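Local coordinates for protein restriction endonuclease (Mycobacterium sp., PDB 4F0Q) that probably cleaves DNA in response to cytosine methylation, working as a tetramer whose subunits each join an N-terminal PUA-clan domain to a PD-(D/E)XK-type nuclease domain, at residues 87-92 / 101-106; 183-188 / 258-263; 291-294 / 298-301; 307-312 / 317-322; 337-342 / 348-353. One frame throughout, in Å; residues are numbered along the deposited sequence.

Contact 1 of 5, residues 87-92 / 101-106; sequences IRSSPW and WHDEFD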
# COMPACT_ATOMS: atom_id res chain seq x y z
N ILE A 87 26.33 17.47 17.34
CA ILE A 87 26.64 16.06 17.14
C ILE A 87 27.66 15.86 16.02
O ILE A 87 27.48 16.34 14.90
CB ILE A 87 25.37 15.24 16.85
CG1 ILE A 87 24.52 15.12 18.12
CG2 ILE A 87 25.72 13.87 16.32
CD1 ILE A 87 23.19 14.43 17.90
N ARG A 88 28.74 15.14 16.34
CA ARG A 88 29.77 14.82 15.37
C ARG A 88 29.79 13.33 15.09
O ARG A 88 30.20 12.53 15.93
CB ARG A 88 31.14 15.29 15.88
CG ARG A 88 32.30 14.91 14.98
CD ARG A 88 33.60 15.48 15.51
NE ARG A 88 34.76 14.97 14.79
CZ ARG A 88 36.02 15.34 15.05
NH1 ARG A 88 36.27 16.21 16.01
NH2 ARG A 88 37.02 14.83 14.34
N SER A 89 29.34 12.95 13.90
CA SER A 89 29.26 11.55 13.52
C SER A 89 30.48 11.12 12.72
O SER A 89 31.05 11.91 11.97
CB SER A 89 27.98 11.28 12.73
OG SER A 89 27.84 9.90 12.44
N SER A 90 30.88 9.86 12.88
CA SER A 90 32.02 9.32 12.17
C SER A 90 31.98 7.79 12.24
O SER A 90 31.53 7.23 13.24
CB SER A 90 33.33 9.83 12.79
OG SER A 90 33.44 9.45 14.15
N PRO A 91 32.45 7.12 11.18
CA PRO A 91 32.97 7.75 9.96
C PRO A 91 32.01 7.72 8.77
O PRO A 91 32.28 8.40 7.78
CB PRO A 91 34.18 6.87 9.63
CG PRO A 91 33.74 5.50 10.07
CD PRO A 91 32.79 5.69 11.25
N TRP A 92 30.93 6.94 8.88
CA TRP A 92 30.07 6.57 7.75
C TRP A 92 30.81 5.66 6.76
O TRP A 92 30.30 4.62 6.35
CB TRP A 92 29.48 7.80 7.04
N TRP A 101 25.29 -1.07 13.58
CA TRP A 101 24.55 0.03 14.19
C TRP A 101 25.28 1.36 14.02
O TRP A 101 25.43 2.13 14.97
CB TRP A 101 24.30 -0.26 15.67
CG TRP A 101 23.37 -1.42 15.90
CD1 TRP A 101 22.02 -1.37 16.01
CD2 TRP A 101 23.74 -2.80 16.02
NE1 TRP A 101 21.51 -2.63 16.20
CE2 TRP A 101 22.55 -3.53 16.21
CE3 TRP A 101 24.95 -3.49 15.99
CZ2 TRP A 101 22.54 -4.91 16.37
CZ3 TRP A 101 24.94 -4.86 16.15
CH2 TRP A 101 23.74 -5.56 16.34
N HIS A 102 25.74 1.61 12.80
CA HIS A 102 26.37 2.88 12.47
C HIS A 102 25.30 3.91 12.15
O HIS A 102 24.16 3.56 11.84
CB HIS A 102 27.31 2.72 11.28
CG HIS A 102 26.61 2.30 10.02
ND1 HIS A 102 26.39 0.98 9.69
CD2 HIS A 102 26.09 3.04 9.01
CE1 HIS A 102 25.76 0.92 8.53
NE2 HIS A 102 25.57 2.16 8.09
N ASP A 103 25.66 5.19 12.24
CA ASP A 103 24.72 6.27 11.95
C ASP A 103 24.33 6.25 10.47
O ASP A 103 25.18 6.14 9.59
CB ASP A 103 25.32 7.62 12.31
CG ASP A 103 25.73 7.71 13.77
OD1 ASP A 103 25.14 6.97 14.59
OD2 ASP A 103 26.63 8.51 14.09
N GLU A 104 23.03 6.35 10.21
CA GLU A 104 22.52 6.35 8.84
C GLU A 104 22.07 7.74 8.42
O GLU A 104 21.11 8.29 8.97
CB GLU A 104 21.39 5.35 8.69
N PHE A 105 22.78 8.32 7.46
CA PHE A 105 22.46 9.66 6.97
C PHE A 105 21.68 9.62 5.66
O PHE A 105 22.17 9.13 4.65
CB PHE A 105 23.73 10.49 6.80
CG PHE A 105 24.25 11.06 8.09
CD1 PHE A 105 25.04 10.30 8.93
CD2 PHE A 105 23.96 12.36 8.45
CE1 PHE A 105 25.53 10.82 10.11
CE2 PHE A 105 24.44 12.89 9.63
CZ PHE A 105 25.22 12.12 10.47
N ASP A 106 20.47 10.15 5.69
CA ASP A 106 19.65 10.30 4.49
C ASP A 106 19.18 11.74 4.38
O ASP A 106 18.00 12.04 4.62
CB ASP A 106 18.47 9.34 4.52
CG ASP A 106 17.66 9.37 3.24
OD1 ASP A 106 18.23 9.69 2.18
OD2 ASP A 106 16.44 9.08 3.30
O HOH W 1 28.85 6.18 12.72
O HOH W 2 29.43 8.07 14.61
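Ser89 gives its hydroxyl to the carboxylate of Asp103, OG to OD2 measuring 2.5 Å, very short for a hydrogen bond and so doubtful in detail; at this resolution the distance supports a close donor-acceptor pair but little more. The same hydroxyl lies at the rim of the Phe105 ring, close to the ring plane, with OG 3.4 Å from CE1 of Phe105. Ser89 CB comes up beside the oxygen, 3.6 Å from Phe105 CE1, so serine faces acid and aromatic edge together. The serine torsion, with OG opposite its own backbone N (chi1 -176°), turns the hydroxyl to where it reaches both groups. Two waters extend the polar side. One accepts from Ser90 N at 2.9 Å and donates to Asp103 OD2 at 2.9 Å, although this water has rivals for its protons, so the bond to OD2 is less certain. The other donates to Ser90 O at 2.9 Å and receives a long, weak bond from Asp103 N, spanning 3.4 Å.

Further out, Asp103 OD1 accepts from the backbone N of Phe115, which ties down the other end of the carboxylate. Ser89 is held in strand 85-89 by backbone bonds to Phe159 and Ala161 of strand 156-166, while Phe105 packs on Val112, Arg160 and Cys179. The contact thus joins the end of one strand to the start of strand 104-106 within the N-terminal, PUA-clan part of the chain. The backbone N of Phe115 at OD1, with the serine hydroxyl near OD2, would be consistent with an ionised carboxylate.

Contact 2 of 5, residues 183-188 / 258-263; sequences IIERLE and GIRRRV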
# COMPACT_ATOMS: atom_id res chain seq x y z
N ILE A 183 15.27 17.65 14.53
CA ILE A 183 14.35 17.45 15.64
C ILE A 183 14.34 15.96 15.98
O ILE A 183 14.32 15.12 15.09
CB ILE A 183 12.91 17.85 15.25
CG1 ILE A 183 12.89 19.27 14.68
CG2 ILE A 183 11.97 17.73 16.44
CD1 ILE A 183 11.51 19.74 14.28
N ILE A 184 14.36 15.65 17.27
CA ILE A 184 14.23 14.26 17.70
C ILE A 184 12.81 13.78 17.43
O ILE A 184 11.89 14.05 18.21
CB ILE A 184 14.57 14.08 19.19
CG1 ILE A 184 16.00 14.54 19.47
CG2 ILE A 184 14.39 12.63 19.61
CD1 ILE A 184 16.44 14.33 20.90
N GLU A 185 12.63 13.09 16.31
CA GLU A 185 11.31 12.59 15.94
C GLU A 185 10.96 11.35 16.74
O GLU A 185 9.81 11.16 17.14
CB GLU A 185 11.25 12.28 14.44
CG GLU A 185 9.88 11.83 13.97
CD GLU A 185 9.85 11.50 12.49
OE1 GLU A 185 10.92 11.22 11.92
OE2 GLU A 185 8.75 11.52 11.90
N ARG A 186 11.95 10.50 16.98
CA ARG A 186 11.72 9.30 17.79
C ARG A 186 12.96 8.92 18.60
O ARG A 186 14.08 9.15 18.17
CB ARG A 186 11.25 8.14 16.92
CG ARG A 186 10.66 6.97 17.69
CD ARG A 186 9.94 5.99 16.78
NE ARG A 186 10.84 5.35 15.83
CZ ARG A 186 10.48 4.36 15.02
NH1 ARG A 186 9.24 3.89 15.04
NH2 ARG A 186 11.37 3.84 14.18
N LEU A 187 12.74 8.35 19.78
CA LEU A 187 13.83 7.86 20.61
C LEU A 187 13.42 6.53 21.23
O LEU A 187 12.49 6.47 22.02
CB LEU A 187 14.18 8.88 21.71
CG LEU A 187 15.48 8.66 22.50
CD1 LEU A 187 16.05 10.00 22.95
CD2 LEU A 187 15.27 7.75 23.70
N GLU A 188 14.13 5.47 20.86
CA GLU A 188 13.76 4.13 21.31
C GLU A 188 14.93 3.32 21.87
O GLU A 188 16.09 3.66 21.66
CB GLU A 188 13.08 3.36 20.18
CG GLU A 188 13.82 3.39 18.86
CD GLU A 188 12.99 2.86 17.71
OE1 GLU A 188 13.40 3.06 16.54
OE2 GLU A 188 11.94 2.25 17.97
N GLY A 258 5.80 17.63 7.74
CA GLY A 258 5.84 18.57 6.64
C GLY A 258 6.99 19.55 6.66
O GLY A 258 7.03 20.47 5.84
N ILE A 259 7.93 19.37 7.58
CA ILE A 259 9.05 20.29 7.72
C ILE A 259 10.41 19.64 7.48
O ILE A 259 11.45 20.26 7.69
CB ILE A 259 9.06 20.98 9.10
CG1 ILE A 259 9.18 19.93 10.21
CG2 ILE A 259 7.81 21.82 9.29
CD1 ILE A 259 9.12 20.52 11.60
N ARG A 260 10.40 18.39 7.03
CA ARG A 260 11.64 17.67 6.76
C ARG A 260 12.33 18.20 5.50
O ARG A 260 11.66 18.55 4.53
CB ARG A 260 11.38 16.17 6.62
CG ARG A 260 11.97 15.33 7.74
CD ARG A 260 11.73 13.85 7.50
NE ARG A 260 10.32 13.50 7.59
CZ ARG A 260 9.75 13.00 8.69
NH1 ARG A 260 10.48 12.79 9.77
NH2 ARG A 260 8.46 12.71 8.69
N ARG A 261 13.65 18.25 5.53
CA ARG A 261 14.44 18.69 4.38
C ARG A 261 14.28 17.72 3.21
O ARG A 261 14.31 16.50 3.39
CB ARG A 261 15.92 18.82 4.76
CG ARG A 261 16.82 19.26 3.62
CD ARG A 261 18.26 19.40 4.07
NE ARG A 261 19.13 19.87 3.00
CZ ARG A 261 19.85 19.08 2.21
NH1 ARG A 261 19.80 17.77 2.37
NH2 ARG A 261 20.62 19.61 1.26
N ARG A 262 14.11 18.27 2.02
CA ARG A 262 13.90 17.47 0.82
C ARG A 262 14.82 17.90 -0.31
O ARG A 262 14.91 19.09 -0.62
CB ARG A 262 12.44 17.55 0.37
CG ARG A 262 12.10 16.71 -0.84
CD ARG A 262 12.25 15.22 -0.55
NE ARG A 262 11.64 14.40 -1.58
CZ ARG A 262 12.27 13.97 -2.67
NH1 ARG A 262 13.55 14.28 -2.87
NH2 ARG A 262 11.63 13.23 -3.56
N VAL A 263 15.50 16.94 -0.92
CA VAL A 263 16.34 17.22 -2.08
C VAL A 263 15.88 16.40 -3.27
O VAL A 263 15.90 15.17 -3.24
CB VAL A 263 17.83 16.90 -1.80
CG1 VAL A 263 18.65 17.06 -3.06
CG2 VAL A 263 18.36 17.79 -0.69
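Glu185 reaches toward Arg260, CG opposite the backbone N (chi1 -177°) and the chain extended beyond, while Arg260 folds back at chi3 to present its terminal NH1. The two side chains meet at about a right angle, with the carboxylate and guanidinium planes inclined at 37°, in a salt bridge that is lopsided, because NH1 serves both carboxylate oxygens. Its straighter bond goes to Glu185 OE2, 3.0 Å from Arg260 NH1 with an angle of 164° at the hydrogen; this oxygen lies in the guanidinium plane, yet is met from above the plane of the carboxylate. Arg260 NH1 is closer still to Glu185 OE1, at 2.7 Å, but that bond is bent and weak. A second weak bond runs 3.4 Å from Arg260 NH2 to Glu185 OE2.

Glu185 sits in a classic beta bulge of strand 175-193, where it and Arg186 both face Asp207 of strand 200-210. Arg186 also forms a salt bridge to Asp207 through NE. Glu185 OE2 has a further partner, Arg313 of the second subunit, so this carboxylate links two stretches of its own chain and a neighbouring copy.

Apart from the ion pair, Ile183 and Ile259 touch tip to tip through their CD1 methyls, 3.7 Å apart, their side chains crossing at about a right angle. Trp248 of helix 243-251 packs against both isoleucines.

Contact 3 of 5, residues 291-294 / 298-301; sequences KFYD and HAFE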
# COMPACT_ATOMS: atom_id res chain seq x y z
N LYS A 291 27.44 -17.45 -2.90
CA LYS A 291 28.08 -18.75 -3.03
C LYS A 291 27.29 -19.84 -2.30
O LYS A 291 27.30 -21.00 -2.72
CB LYS A 291 29.51 -18.70 -2.51
CG LYS A 291 30.44 -17.84 -3.34
CD LYS A 291 31.80 -17.69 -2.69
CE LYS A 291 32.70 -16.75 -3.48
NZ LYS A 291 34.01 -16.53 -2.81
N PHE A 292 26.62 -19.47 -1.22
CA PHE A 292 25.83 -20.42 -0.45
C PHE A 292 24.50 -20.74 -1.13
O PHE A 292 24.16 -21.90 -1.33
CB PHE A 292 25.57 -19.89 0.96
CG PHE A 292 24.88 -20.87 1.87
CD1 PHE A 292 25.60 -21.88 2.49
CD2 PHE A 292 23.52 -20.78 2.10
CE1 PHE A 292 24.97 -22.79 3.32
CE2 PHE A 292 22.89 -21.68 2.93
CZ PHE A 292 23.62 -22.69 3.54
N TYR A 293 23.77 -19.69 -1.50
CA TYR A 293 22.44 -19.85 -2.08
C TYR A 293 22.45 -19.95 -3.60
O TYR A 293 21.42 -19.77 -4.25
CB TYR A 293 21.52 -18.71 -1.64
CG TYR A 293 21.20 -18.72 -0.16
CD1 TYR A 293 20.28 -19.61 0.36
CD2 TYR A 293 21.82 -17.83 0.70
CE1 TYR A 293 19.98 -19.62 1.71
CE2 TYR A 293 21.53 -17.83 2.05
CZ TYR A 293 20.60 -18.72 2.55
OH TYR A 293 20.31 -18.72 3.89
N ASP A 294 23.62 -20.23 -4.17
CA ASP A 294 23.74 -20.39 -5.61
C ASP A 294 22.99 -21.64 -6.05
O ASP A 294 22.42 -21.69 -7.14
CB ASP A 294 25.21 -20.49 -6.02
CG ASP A 294 25.40 -20.41 -7.52
OD1 ASP A 294 24.53 -19.83 -8.20
OD2 ASP A 294 26.42 -20.92 -8.02
N HIS A 298 15.06 -22.04 -2.72
CA HIS A 298 13.95 -21.81 -1.80
C HIS A 298 14.40 -21.45 -0.39
O HIS A 298 13.68 -20.78 0.35
CB HIS A 298 13.01 -23.01 -1.81
CG HIS A 298 12.53 -23.39 -3.17
ND1 HIS A 298 11.41 -22.82 -3.75
CD2 HIS A 298 13.02 -24.27 -4.08
CE1 HIS A 298 11.23 -23.33 -4.95
NE2 HIS A 298 12.19 -24.21 -5.18
N ALA A 299 15.60 -21.89 -0.02
CA ALA A 299 16.20 -21.46 1.24
C ALA A 299 16.49 -19.97 1.14
O ALA A 299 16.30 -19.22 2.10
CB ALA A 299 17.48 -22.24 1.50
N PHE A 300 16.93 -19.55 -0.04
CA PHE A 300 17.14 -18.13 -0.31
C PHE A 300 15.81 -17.40 -0.34
O PHE A 300 15.75 -16.21 -0.04
CB PHE A 300 17.89 -17.93 -1.63
CG PHE A 300 18.15 -16.49 -1.95
CD1 PHE A 300 19.17 -15.80 -1.32
CD2 PHE A 300 17.37 -15.82 -2.89
CE1 PHE A 300 19.41 -14.47 -1.61
CE2 PHE A 300 17.61 -14.49 -3.18
CZ PHE A 300 18.64 -13.81 -2.55
N GLU A 301 14.75 -18.11 -0.71
CA GLU A 301 13.41 -17.53 -0.65
C GLU A 301 12.98 -17.26 0.80
O GLU A 301 12.42 -16.20 1.10
CB GLU A 301 12.39 -18.44 -1.36
CG GLU A 301 12.60 -18.55 -2.86
CD GLU A 301 11.62 -19.50 -3.52
OE1 GLU A 301 10.91 -20.23 -2.79
OE2 GLU A 301 11.56 -19.52 -4.77
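Tyr293 packs on Ala299 and Phe300 at the tight corner where helix 281-292 gives way to helix 297-314, the long helix of the nuclease domain. Tyr293 is the first residue to abandon helical backbone angles, and its CG stands opposite its carbonyl carbon (chi1 -67°), which turns the ring onto the first turn of the next helix. CD1 and CE1 of that ring do most of the touching. CD1 of Tyr293 lies 3.4 Å from the backbone N of Phe300 and 3.5 Å from Phe300 CB. Next to it, CE1 of Tyr293 approaches the methyl CB of Ala299 at 3.6 Å, the methyl sitting in the plane of the tyrosine ring.

The two aromatic rings meet obliquely, their centroids 5.6 Å apart and their planes inclined at 58°. Phe300 turns its CD1 edge to the root of the tyrosine, 3.7 Å from Tyr293 CG. The preceding residue, Phe292, places CD2 over the centre of one face of the Tyr293 ring, about 3.4 Å above it. On another side of the second helix, His298 ND1 donates to Glu301 OE1 at 2.8 Å, meeting the carboxylate from above its plane.

The phenol of Tyr293 is hydrogen-bonded to Thr437, and Leu434 of the same helix 430-440 packs on both Phe292 and Tyr293. The Phe300 side chain lies about 7 Å from the bound magnesium ion. The corner thus touches helix 430-440 through Tyr293 and Phe292, and through Phe300 it reaches Thr388 in the loop after strand 381-387.

Contact 4 of 5, residues 307-312 / 317-322; sequences VAAEVF and ARYKEG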
# COMPACT_ATOMS: atom_id res chain seq x y z
N VAL A 307 14.38 -11.29 5.56
CA VAL A 307 15.04 -10.02 5.27
C VAL A 307 14.02 -8.94 4.91
O VAL A 307 14.13 -7.80 5.34
CB VAL A 307 16.07 -10.17 4.13
CG1 VAL A 307 16.50 -8.80 3.60
CG2 VAL A 307 17.27 -10.96 4.60
N ALA A 308 13.01 -9.32 4.12
CA ALA A 308 11.94 -8.41 3.76
C ALA A 308 11.20 -7.96 5.02
O ALA A 308 10.93 -6.77 5.20
CB ALA A 308 10.98 -9.07 2.79
N ALA A 309 10.88 -8.92 5.88
CA ALA A 309 10.22 -8.62 7.15
C ALA A 309 11.03 -7.62 7.97
O ALA A 309 10.47 -6.66 8.52
CB ALA A 309 10.00 -9.90 7.95
N GLU A 310 12.34 -7.84 8.04
CA GLU A 310 13.22 -6.95 8.79
C GLU A 310 13.26 -5.54 8.20
O GLU A 310 13.16 -4.55 8.92
CB GLU A 310 14.64 -7.54 8.84
CG GLU A 310 15.63 -6.70 9.63
CD GLU A 310 15.32 -6.65 11.11
OE1 GLU A 310 14.68 -7.59 11.62
OE2 GLU A 310 15.71 -5.66 11.77
N VAL A 311 13.39 -5.47 6.88
CA VAL A 311 13.43 -4.19 6.17
C VAL A 311 12.14 -3.41 6.39
O VAL A 311 12.17 -2.20 6.61
CB VAL A 311 13.66 -4.40 4.65
CG1 VAL A 311 13.42 -3.11 3.89
CG2 VAL A 311 15.07 -4.91 4.40
N PHE A 312 11.01 -4.10 6.35
CA PHE A 312 9.73 -3.46 6.60
C PHE A 312 9.58 -2.99 8.05
O PHE A 312 9.10 -1.89 8.29
CB PHE A 312 8.56 -4.35 6.19
CG PHE A 312 8.30 -4.36 4.71
CD1 PHE A 312 7.92 -3.20 4.06
CD2 PHE A 312 8.42 -5.53 3.98
CE1 PHE A 312 7.68 -3.20 2.70
CE2 PHE A 312 8.18 -5.54 2.62
CZ PHE A 312 7.81 -4.37 1.97
N ALA A 317 6.94 -0.19 9.99
CA ALA A 317 5.81 -0.93 9.44
C ALA A 317 5.62 -2.26 10.16
O ALA A 317 6.55 -3.04 10.29
CB ALA A 317 6.01 -1.16 7.95
N ARG A 318 4.39 -2.50 10.61
CA ARG A 318 4.08 -3.74 11.31
C ARG A 318 3.84 -4.89 10.34
O ARG A 318 2.76 -5.03 9.78
CB ARG A 318 2.88 -3.55 12.25
CG ARG A 318 3.13 -2.48 13.31
CD ARG A 318 2.05 -2.48 14.38
NE ARG A 318 1.79 -3.82 14.91
CZ ARG A 318 2.47 -4.39 15.90
NH1 ARG A 318 3.47 -3.75 16.49
NH2 ARG A 318 2.15 -5.62 16.29
N TYR A 319 4.87 -5.71 10.16
CA TYR A 319 4.84 -6.78 9.18
C TYR A 319 4.39 -8.09 9.81
O TYR A 319 4.77 -8.41 10.94
CB TYR A 319 6.22 -6.93 8.54
CG TYR A 319 6.27 -7.82 7.32
CD1 TYR A 319 6.50 -9.18 7.45
CD2 TYR A 319 6.10 -7.30 6.05
CE1 TYR A 319 6.56 -10.00 6.34
CE2 TYR A 319 6.16 -8.11 4.93
CZ TYR A 319 6.39 -9.46 5.08
OH TYR A 319 6.44 -10.27 3.97
N LYS A 320 3.58 -8.85 9.08
CA LYS A 320 3.13 -10.16 9.54
C LYS A 320 3.66 -11.25 8.63
O LYS A 320 3.48 -11.20 7.41
CB LYS A 320 1.60 -10.22 9.61
CG LYS A 320 0.98 -9.15 10.50
CD LYS A 320 1.51 -9.24 11.92
CE LYS A 320 0.99 -8.08 12.77
NZ LYS A 320 -0.51 -8.08 12.83
N GLU A 321 4.33 -12.24 9.23
CA GLU A 321 4.91 -13.34 8.48
C GLU A 321 3.84 -14.23 7.86
O GLU A 321 2.96 -14.73 8.56
CB GLU A 321 5.82 -14.17 9.39
CG GLU A 321 6.30 -15.48 8.79
CD GLU A 321 7.19 -16.27 9.73
OE1 GLU A 321 7.21 -17.51 9.62
OE2 GLU A 321 7.87 -15.64 10.57
N GLY A 322 3.92 -14.42 6.55
CA GLY A 322 2.96 -15.24 5.84
C GLY A 322 3.48 -16.64 5.55
O GLY A 322 3.49 -17.49 6.44
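Phe312 and Tyr319 lie with their rings almost parallel, 7° between the planes, but slid so far past each other that they barely overlap, the centroids being 5.4 Å apart. They join helix 297-314 to strand 319-324, an edge strand, within this chain, of the five-stranded mixed sheet in the alpha/beta core of the nuclease domain, consistent with its PD-(D/E)XK family. The rings come closest where Phe312 CD2 meets Tyr319 CE2, at 3.6 Å.

Tyr319 points from the strand toward the helix with CG opposite its backbone N (chi1 -169°), which lays one ring face against the helix at Ala309. There the CA of Ala309 stands over that face, 4.0 Å from the ring centroid of Tyr319, in a CH-pi contact displaced toward the rim. The Ala309 methyl adds to it, CB lying 3.6 Å from Tyr319 CD1. One small residue a turn before Phe312 thus lets the tyrosine settle close against the helix backbone.

Phe312 also packs on Ile382 of strand 381-387 and Val407 of strand 406-409. Beyond the rings the strand runs to the second subunit, where Glu321 forms a salt bridge with Arg247 of that copy.

Where the chain comes back from the helix, Ala317 N gives Phe312 O a weak bond, 3.2 Å long and bent to 124° at the hydrogen, and Ala317 CB lies equally near, 3.2 Å from Phe312 O.

Contact 5 of 5, residues 337-342 / 348-353; sequences GRIDMG and TPVVVL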
# COMPACT_ATOMS: atom_id res chain seq x y z
N GLY A 337 3.51 -12.08 2.53
CA GLY A 337 3.46 -11.48 3.85
C GLY A 337 2.33 -10.48 3.94
O GLY A 337 1.50 -10.39 3.03
N ARG A 338 2.29 -9.71 5.03
CA ARG A 338 1.22 -8.73 5.21
C ARG A 338 1.64 -7.58 6.11
O ARG A 338 2.32 -7.78 7.12
CB ARG A 338 -0.03 -9.41 5.80
CG ARG A 338 -1.25 -8.51 5.85
CD ARG A 338 -2.38 -9.15 6.64
NE ARG A 338 -2.07 -9.23 8.06
CZ ARG A 338 -2.92 -9.68 8.98
NH1 ARG A 338 -4.13 -10.10 8.63
NH2 ARG A 338 -2.56 -9.72 10.26
N ILE A 339 1.25 -6.37 5.74
CA ILE A 339 1.51 -5.19 6.56
C ILE A 339 0.20 -4.56 7.02
O ILE A 339 -0.71 -4.37 6.22
CB ILE A 339 2.34 -4.14 5.80
CG1 ILE A 339 3.67 -4.73 5.33
CG2 ILE A 339 2.58 -2.91 6.67
CD1 ILE A 339 4.52 -3.75 4.56
N ASP A 340 0.10 -4.26 8.31
CA ASP A 340 -1.07 -3.58 8.83
C ASP A 340 -0.86 -2.07 8.81
O ASP A 340 -0.23 -1.51 9.72
CB ASP A 340 -1.40 -4.06 10.24
CG ASP A 340 -1.80 -5.52 10.27
OD1 ASP A 340 -2.30 -6.03 9.25
OD2 ASP A 340 -1.61 -6.17 11.33
N MET A 341 -1.37 -1.41 7.78
CA MET A 341 -1.18 0.03 7.62
C MET A 341 -2.20 0.83 8.42
O MET A 341 -3.41 0.67 8.24
CB MET A 341 -1.23 0.42 6.14
CG MET A 341 -0.05 -0.11 5.33
SD MET A 341 -0.05 0.43 3.61
CE MET A 341 0.10 2.20 3.80
N GLY A 342 -1.70 1.69 9.30
CA GLY A 342 -2.55 2.48 10.17
C GLY A 342 -2.07 2.38 11.61
O GLY A 342 -0.87 2.37 11.87
N THR A 348 -5.68 -1.12 8.01
CA THR A 348 -6.10 -1.97 6.91
C THR A 348 -4.94 -2.89 6.50
O THR A 348 -3.77 -2.49 6.55
CB THR A 348 -6.62 -1.16 5.70
OG1 THR A 348 -7.33 -2.02 4.80
CG2 THR A 348 -5.48 -0.47 4.96
N PRO A 349 -5.25 -4.14 6.14
CA PRO A 349 -4.22 -5.10 5.75
C PRO A 349 -3.83 -4.97 4.28
O PRO A 349 -4.68 -5.04 3.40
CB PRO A 349 -4.89 -6.45 6.00
CG PRO A 349 -6.34 -6.18 5.81
CD PRO A 349 -6.58 -4.77 6.27
N VAL A 350 -2.54 -4.78 4.03
CA VAL A 350 -2.02 -4.79 2.67
C VAL A 350 -1.15 -6.02 2.43
O VAL A 350 -0.23 -6.32 3.21
CB VAL A 350 -1.24 -3.49 2.32
CG1 VAL A 350 -2.20 -2.31 2.23
CG2 VAL A 350 -0.16 -3.21 3.34
N VAL A 351 -1.46 -6.75 1.37
CA VAL A 351 -0.77 -8.00 1.06
C VAL A 351 0.57 -7.75 0.39
O VAL A 351 0.68 -6.96 -0.55
CB VAL A 351 -1.64 -8.90 0.16
CG1 VAL A 351 -0.96 -10.24 -0.07
CG2 VAL A 351 -3.01 -9.11 0.79
N VAL A 352 1.60 -8.43 0.89
CA VAL A 352 2.95 -8.29 0.36
C VAL A 352 3.34 -9.50 -0.47
O VAL A 352 3.39 -10.62 0.02
CB VAL A 352 3.98 -8.10 1.49
CG1 VAL A 352 5.38 -7.95 0.91
CG2 VAL A 352 3.62 -6.89 2.34
N LEU A 353 3.62 -9.26 -1.75
CA LEU A 353 4.09 -10.31 -2.64
C LEU A 353 5.60 -10.24 -2.76
O LEU A 353 6.16 -9.22 -3.15
CB LEU A 353 3.43 -10.19 -4.02
CG LEU A 353 2.09 -10.91 -4.23
CD1 LEU A 353 1.03 -10.42 -3.25
CD2 LEU A 353 1.62 -10.73 -5.66
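Gly337, Ile339 and Met341 form the hydrogen-bonded pairs of this antiparallel ladder, facing Val352, Val350 and Thr348 in turn. Each pair exchanges two N-H...O bonds. In the middle, Val350 N meets Ile339 O at 2.9 Å, straight at the hydrogen (179°) and close to the line of the Ile339 carbonyl; at one end Met341 N bonds Thr348 O, also 2.9 Å, with a bend to 144°. A CA-H...O contact supplements them between Arg338 CA and Val350 O, 3.5 Å apart.

Apolar contacts fill the face of Ile339, Met341, Val350 and Val352. Val350 CG2 lies between the two neighbours on the other strand, 3.6 Å from Ile339 CB and 3.7 Å from Met341 SD, and Ile339 CG1 meets Val352 CG2 at 3.7 Å. Helix 297-314 covers part of this face, its Phe312 packing on Ile339 and Val352, while Met341 meets Met341 of the second subunit.

Charge and ring share the other face. The Arg338 chain runs alongside Pro349, CD to CB 3.7 Å, before it bends at chi3. Its NE comes within 3.4 Å of Asp340 OD1, an attraction of charges alone, whereas Asp340 OD2 has a salt bridge to Lys320.

Together these strands make the beta hairpin of a PD-(D/E)XK-type core: Asp334, a magnesium ligand, just precedes its first strand, and Gln355 and Ala356, which also bind the metal, lie further along its second.

Along the chain the five contacts follow one another without overlap. Contacts 1 and 2 belong to the N-terminal half and reach the same large mixed sheet, their centres about 15 Å apart. Contacts 3 to 5 build the nuclease domain: 3 and 4 use successive parts of helix 297-314, with centres about 19 Å apart, and 4 and 5 touch directly, centres about 9 Å apart, through the neighbouring strands 319-324 and 335-342. Contact 1 lies about 32 Å from contact 3, centre to centre, so the probable recognition half and the metal-bearing end are well separated within one chain. Contacts 2, 4 and 5 all meet the second subunit, which ties both halves into the tetramer.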